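Local coordinates for protein monovalent Na+/H+ antiporter subunit A (Dietzia sp. DQ12-45-1b, PDB 7D3U) that probably serves as an antiporter subunit of the bacterial Mrp complex, a membrane pump that exchanges sodium ions for protons, at residues V204-A209 against I247-R252; A843-V848 against G914-D919. One frame throughout, in Å; residues are numbered along the deposited sequence.

Contact 1. Residues V204-A209 against I247-R252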
loop_
_atom_site.group_PDB
_atom_site.type_symbol
_atom_site.label_atom_id
_atom_site.label_comp_id
_atom_site.label_asym_id
_atom_site.label_seq_id
_atom_site.Cartn_x
_atom_site.Cartn_y
_atom_site.Cartn_z
ATOM N N VAL B 204 26.466 1.786 30.484
ATOM C CA VAL B 204 26.936 1.285 29.197
ATOM C C VAL B 204 26.350 2.109 28.057
ATOM O O VAL B 204 27.062 2.498 27.122
ATOM C CB VAL B 204 26.600 -0.209 29.049
ATOM C CG1 VAL B 204 26.655 -0.623 27.594
ATOM C CG2 VAL B 204 27.560 -1.043 29.870
ATOM N N LEU B 205 25.051 2.410 28.127
ATOM C CA LEU B 205 24.414 3.182 27.065
ATOM C C LEU B 205 25.014 4.576 26.955
ATOM O O LEU B 205 25.272 5.062 25.849
ATOM C CB LEU B 205 22.909 3.271 27.310
ATOM C CG LEU B 205 22.111 1.995 27.061
ATOM C CD1 LEU B 205 20.636 2.264 27.254
ATOM C CD2 LEU B 205 22.381 1.460 25.670
ATOM N N ILE B 206 25.274 5.228 28.086
ATOM C CA ILE B 206 25.795 6.588 28.032
ATOM C C ILE B 206 27.267 6.601 27.639
ATOM O O ILE B 206 27.712 7.506 26.923
ATOM C CB ILE B 206 25.546 7.293 29.373
ATOM C CG1 ILE B 206 24.125 7.844 29.399
ATOM C CG2 ILE B 206 26.545 8.408 29.602
ATOM C CD1 ILE B 206 23.645 8.188 30.766
ATOM N N ALA B 207 28.044 5.604 28.069
ATOM C CA ALA B 207 29.419 5.499 27.604
ATOM C C ALA B 207 29.468 5.307 26.096
ATOM O O ALA B 207 30.302 5.911 25.414
ATOM C CB ALA B 207 30.131 4.353 28.318
ATOM N N MET B 208 28.567 4.486 25.551
ATOM C CA MET B 208 28.507 4.344 24.100
ATOM C C MET B 208 28.013 5.621 23.433
ATOM O O MET B 208 28.411 5.921 22.303
ATOM C CB MET B 208 27.617 3.164 23.721
ATOM C CG MET B 208 28.175 1.816 24.134
ATOM S SD MET B 208 29.935 1.665 23.780
ATOM C CE MET B 208 30.254 0.006 24.375
ATOM N N ALA B 209 27.152 6.381 24.111
ATOM C CA ALA B 209 26.656 7.625 23.535
ATOM C C ALA B 209 27.718 8.714 23.537
ATOM O O ALA B 209 27.647 9.647 22.731
ATOM C CB ALA B 209 25.419 8.100 24.296
ATOM N N ILE B 247 32.285 14.456 26.395
ATOM C CA ILE B 247 32.977 14.600 27.670
ATOM C C ILE B 247 32.103 15.343 28.671
ATOM O O ILE B 247 32.085 15.013 29.861
ATOM C CB ILE B 247 34.331 15.295 27.462
ATOM C CG1 ILE B 247 35.240 14.396 26.630
ATOM C CG2 ILE B 247 34.978 15.615 28.792
ATOM C CD1 ILE B 247 36.647 14.879 26.560
ATOM N N TYR B 248 31.349 16.341 28.210
ATOM C CA TYR B 248 30.392 16.994 29.092
ATOM C C TYR B 248 29.299 16.027 29.517
ATOM O O TYR B 248 28.801 16.102 30.643
ATOM C CB TYR B 248 29.777 18.217 28.418
ATOM C CG TYR B 248 28.523 18.687 29.116
ATOM C CD1 TYR B 248 28.597 19.443 30.274
ATOM C CD2 TYR B 248 27.266 18.360 28.627
ATOM C CE1 TYR B 248 27.460 19.866 30.923
ATOM C CE2 TYR B 248 26.123 18.779 29.269
ATOM C CZ TYR B 248 26.225 19.533 30.417
ATOM O OH TYR B 248 25.089 19.955 31.062
ATOM N N LEU B 249 28.898 15.123 28.623
ATOM C CA LEU B 249 27.899 14.130 28.998
ATOM C C LEU B 249 28.444 13.175 30.050
ATOM O O LEU B 249 27.728 12.795 30.983
ATOM C CB LEU B 249 27.432 13.358 27.767
ATOM C CG LEU B 249 26.221 12.463 28.004
ATOM C CD1 LEU B 249 24.973 13.311 28.124
ATOM C CD2 LEU B 249 26.077 11.446 26.892
ATOM N N LEU B 250 29.709 12.773 29.916
ATOM C CA LEU B 250 30.320 11.914 30.924
ATOM C C LEU B 250 30.529 12.652 32.239
ATOM O O LEU B 250 30.509 12.031 33.306
ATOM C CB LEU B 250 31.647 11.362 30.414
ATOM C CG LEU B 250 31.522 10.424 29.219
ATOM C CD1 LEU B 250 32.834 9.747 28.925
ATOM C CD2 LEU B 250 30.442 9.395 29.471
ATOM N N LEU B 251 30.735 13.968 32.185
ATOM C CA LEU B 251 30.922 14.741 33.407
ATOM C C LEU B 251 29.597 14.988 34.114
ATOM O O LEU B 251 29.535 14.959 35.348
ATOM C CB LEU B 251 31.605 16.069 33.083
ATOM C CG LEU B 251 33.115 16.125 33.297
ATOM C CD1 LEU B 251 33.712 17.299 32.550
ATOM C CD2 LEU B 251 33.426 16.221 34.771
ATOM N N ARG B 252 28.531 15.230 33.351
ATOM C CA ARG B 252 27.224 15.474 33.949
ATOM C C ARG B 252 26.686 14.218 34.615
ATOM O O ARG B 252 26.277 14.247 35.781
ATOM C CB ARG B 252 26.249 15.974 32.885
ATOM C CG ARG B 252 24.843 16.209 33.398
ATOM C CD ARG B 252 24.842 17.144 34.592
ATOM N NE ARG B 252 25.046 18.532 34.193
ATOM C CZ ARG B 252 24.066 19.420 34.063
ATOM N NH1 ARG B 252 22.813 19.064 34.301
ATOM N NH2 ARG B 252 24.339 20.662 33.694
#

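Contact 2. Residues A843-V848 against G914-D919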
loop_
_atom_site.group_PDB
_atom_site.type_symbol
_atom_site.label_atom_id
_atom_site.label_comp_id
_atom_site.label_asym_id
_atom_site.label_seq_id
_atom_site.Cartn_x
_atom_site.Cartn_y
_atom_site.Cartn_z
ATOM N N ALA B 843 -19.964 -2.083 -37.054
ATOM C CA ALA B 843 -21.320 -1.865 -36.570
ATOM C C ALA B 843 -21.491 -2.281 -35.116
ATOM O O ALA B 843 -22.447 -1.841 -34.469
ATOM C CB ALA B 843 -22.319 -2.617 -37.449
ATOM N N ALA B 844 -20.590 -3.110 -34.588
ATOM C CA ALA B 844 -20.726 -3.616 -33.227
ATOM C C ALA B 844 -20.405 -2.577 -32.164
ATOM O O ALA B 844 -20.665 -2.830 -30.984
ATOM C CB ALA B 844 -19.829 -4.837 -33.031
ATOM N N ARG B 845 -19.850 -1.431 -32.540
ATOM C CA ARG B 845 -19.494 -0.413 -31.565
ATOM C C ARG B 845 -20.745 0.279 -31.044
ATOM O O ARG B 845 -21.557 0.785 -31.825
ATOM C CB ARG B 845 -18.543 0.609 -32.182
ATOM C CG ARG B 845 -17.093 0.175 -32.186
ATOM C CD ARG B 845 -16.176 1.349 -32.469
ATOM N NE ARG B 845 -15.981 2.193 -31.297
ATOM C CZ ARG B 845 -14.921 2.122 -30.500
ATOM N NH1 ARG B 845 -13.963 1.242 -30.751
ATOM N NH2 ARG B 845 -14.820 2.929 -29.455
ATOM N N ILE B 846 -20.902 0.293 -29.723
ATOM C CA ILE B 846 -22.011 1.007 -29.102
ATOM C C ILE B 846 -21.841 2.495 -29.378
ATOM O O ILE B 846 -20.854 3.110 -28.958
ATOM C CB ILE B 846 -22.075 0.720 -27.598
ATOM C CG1 ILE B 846 -21.705 -0.736 -27.316
ATOM C CG2 ILE B 846 -23.460 1.022 -27.060
ATOM C CD1 ILE B 846 -22.721 -1.731 -27.821
ATOM N N ARG B 847 -22.807 3.081 -30.087
ATOM C CA ARG B 847 -22.703 4.454 -30.565
ATOM C C ARG B 847 -23.394 5.456 -29.649
ATOM O O ARG B 847 -23.918 6.469 -30.130
ATOM C CB ARG B 847 -23.266 4.557 -31.983
ATOM C CG ARG B 847 -22.401 3.892 -33.036
ATOM C CD ARG B 847 -21.230 4.777 -33.426
ATOM N NE ARG B 847 -20.025 4.000 -33.694
ATOM C CZ ARG B 847 -19.812 3.308 -34.809
ATOM N NH1 ARG B 847 -20.724 3.295 -35.771
ATOM N NH2 ARG B 847 -18.684 2.630 -34.964
ATOM N N VAL B 848 -23.412 5.202 -28.346
ATOM C CA VAL B 848 -23.984 6.145 -27.390
ATOM C C VAL B 848 -22.861 6.679 -26.510
ATOM O O VAL B 848 -21.846 5.991 -26.325
ATOM C CB VAL B 848 -25.089 5.491 -26.548
ATOM C CG1 VAL B 848 -26.158 4.901 -27.449
ATOM C CG2 VAL B 848 -24.504 4.423 -25.643
ATOM N N GLY B 914 -13.892 -6.247 -30.339
ATOM C CA GLY B 914 -13.192 -6.020 -31.585
ATOM C C GLY B 914 -12.022 -5.061 -31.427
ATOM O O GLY B 914 -11.569 -4.747 -30.326
ATOM N N ASP B 915 -11.531 -4.591 -32.574
ATOM C CA ASP B 915 -10.447 -3.618 -32.605
ATOM C C ASP B 915 -10.929 -2.257 -33.088
ATOM O O ASP B 915 -10.846 -1.276 -32.343
ATOM C CB ASP B 915 -9.313 -4.132 -33.500
ATOM C CG ASP B 915 -8.564 -5.295 -32.881
ATOM O OD1 ASP B 915 -8.719 -5.524 -31.663
ATOM O OD2 ASP B 915 -7.816 -5.980 -33.609
ATOM N N ASP B 916 -11.453 -2.191 -34.310
ATOM C CA ASP B 916 -12.167 -1.037 -34.861
ATOM C C ASP B 916 -11.524 0.290 -34.446
ATOM O O ASP B 916 -12.144 1.148 -33.819
ATOM C CB ASP B 916 -13.640 -1.081 -34.462
ATOM C CG ASP B 916 -14.491 -0.090 -35.235
ATOM O OD1 ASP B 916 -13.936 0.748 -35.974
ATOM O OD2 ASP B 916 -15.729 -0.172 -35.125
ATOM N N ARG B 917 -10.249 0.443 -34.801
ATOM C CA ARG B 917 -9.525 1.687 -34.537
ATOM C C ARG B 917 -10.061 2.756 -35.485
ATOM O O ARG B 917 -9.548 2.981 -36.583
ATOM C CB ARG B 917 -8.025 1.494 -34.702
ATOM C CG ARG B 917 -7.391 0.558 -33.694
ATOM C CD ARG B 917 -6.161 -0.102 -34.284
ATOM N NE ARG B 917 -5.142 0.886 -34.621
ATOM C CZ ARG B 917 -3.928 0.917 -34.086
ATOM N NH1 ARG B 917 -3.575 0.011 -33.185
ATOM N NH2 ARG B 917 -3.064 1.856 -34.451
ATOM N N SER B 918 -11.133 3.423 -35.045
ATOM C CA SER B 918 -11.836 4.385 -35.885
ATOM C C SER B 918 -12.085 5.719 -35.187
ATOM O O SER B 918 -12.921 6.500 -35.652
ATOM C CB SER B 918 -13.164 3.805 -36.372
ATOM O OG SER B 918 -13.952 4.800 -37.001
ATOM N N ASP B 919 -11.395 6.009 -34.079
ATOM C CA ASP B 919 -11.595 7.273 -33.362
ATOM C C ASP B 919 -10.245 7.948 -33.123
ATOM O O ASP B 919 -9.713 7.899 -32.011
ATOM C CB ASP B 919 -12.333 7.034 -32.043
ATOM C CG ASP B 919 -13.514 6.098 -32.191
ATOM O OD1 ASP B 919 -14.259 6.225 -33.185
ATOM O OD2 ASP B 919 -13.699 5.232 -31.309
#

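Contact 1. Residues V204-A209 against I247-R252
Ile206 reaches across to Leu249 and Leu250 with a single methyl, CG2, which lies 4.1 Å from Leu249 CD2 and 4.0 Å from Leu250 CD2. That methyl stands anti to the backbone N of Ile206, while CG1 lies beside the N (chi1 -83°) and leaves the touching to the shorter branch. The two leucines bring up matching CD2 methyls by different routes. Leu249 starts out toward the facing helix, CG anti to its own N (chi1 -170°), and its side chain crosses that of Ile206 obliquely; Leu250 slides past the isoleucine in the opposite direction. Helices 196-213 and 243-252 meet as an antiparallel pair, their short segments 155° apart in direction and 9.7 Å between axes, in the transmembrane region of the antiporter family related to complex I subunits. Small residues line the rest of the seam. Ala209 CB sits 4.3 Å from Leu249 CD2, the same methyl that meets Ile206, and Leu250 CD2 comes within 4.4 Å of Ala207 CA, against the backbone of a residue whose CB points away. No hydrogen bond links the segments. Trp263 of helix 261-284 touches both Ile206 and Leu250, whereas Leu167 of helix 166-178 packs on both Ala209 and Leu249.

Contact 2. Residues A843-V848 against G914-D919
Two loops at helix ends meet here: 843-848, which joins helix 821-837 to helix 850-866 in the MnhB-related region, and 914-919, which follows helix 890-912. Neither segment forms a regular helix or strand, and side chains carry the contact at the protein surface. Arg845 runs out from the first loop past Asp916 first and Asp919 farther on. Its aliphatic part passes Asp916, with CD 3.1 Å and CG 3.3 Å from Asp916 OD2, and the guanidinium and carboxylate planes stand nearly perpendicular, 89° apart. Farther out the chain bends at chi3 (78°), and the guanidinium turns one face to Asp919, whose OD2 lies over it, offset toward the rim. Asp919 OD2 is 3.2 Å from Arg845 NH2, a salt bridge of charges alone, since the oxygen is well out of the guanidinium plane and no N-H points at it. The stronger partner of Arg845 is Asp910 of helix 890-912, salt-bridged to NE. Arg847 adds a looser attraction: Asp916 OD2 lies 4.1 Å from Arg847 NH2, at the edge of that guanidinium and near its plane. An alanine in place of Arg845 would probably leave Asp919 without this salt bridge and take from Asp910 its partner here, weakening the hold of 914-919 on 843-848. With no hydrogen bond between the segments, the polar attraction across the contact is one of charge rather than directed bonds, and is probably weakened by solvent and salt at this surface.

From the N terminus, the chain first builds the antiporter-type bundle, where contact 1 closes an excursion of 37 residues, about half of them helical, and pairs helix 196-213 with helix 243-252. It then runs through many more helices before contact 2 opens. That second closure spans 65 residues, including helix 850-866, the small hairpin of strands 880-882 and 885-887, and helix 890-912, and brings the tail after the last helix back to an earlier loop. The contacts follow in series, neither nested nor crossed. The centres of contact 1 and contact 2 lie about 77 Å apart, on opposite sides of the chain's centre. One is buried and apolar, the other superficial and charged.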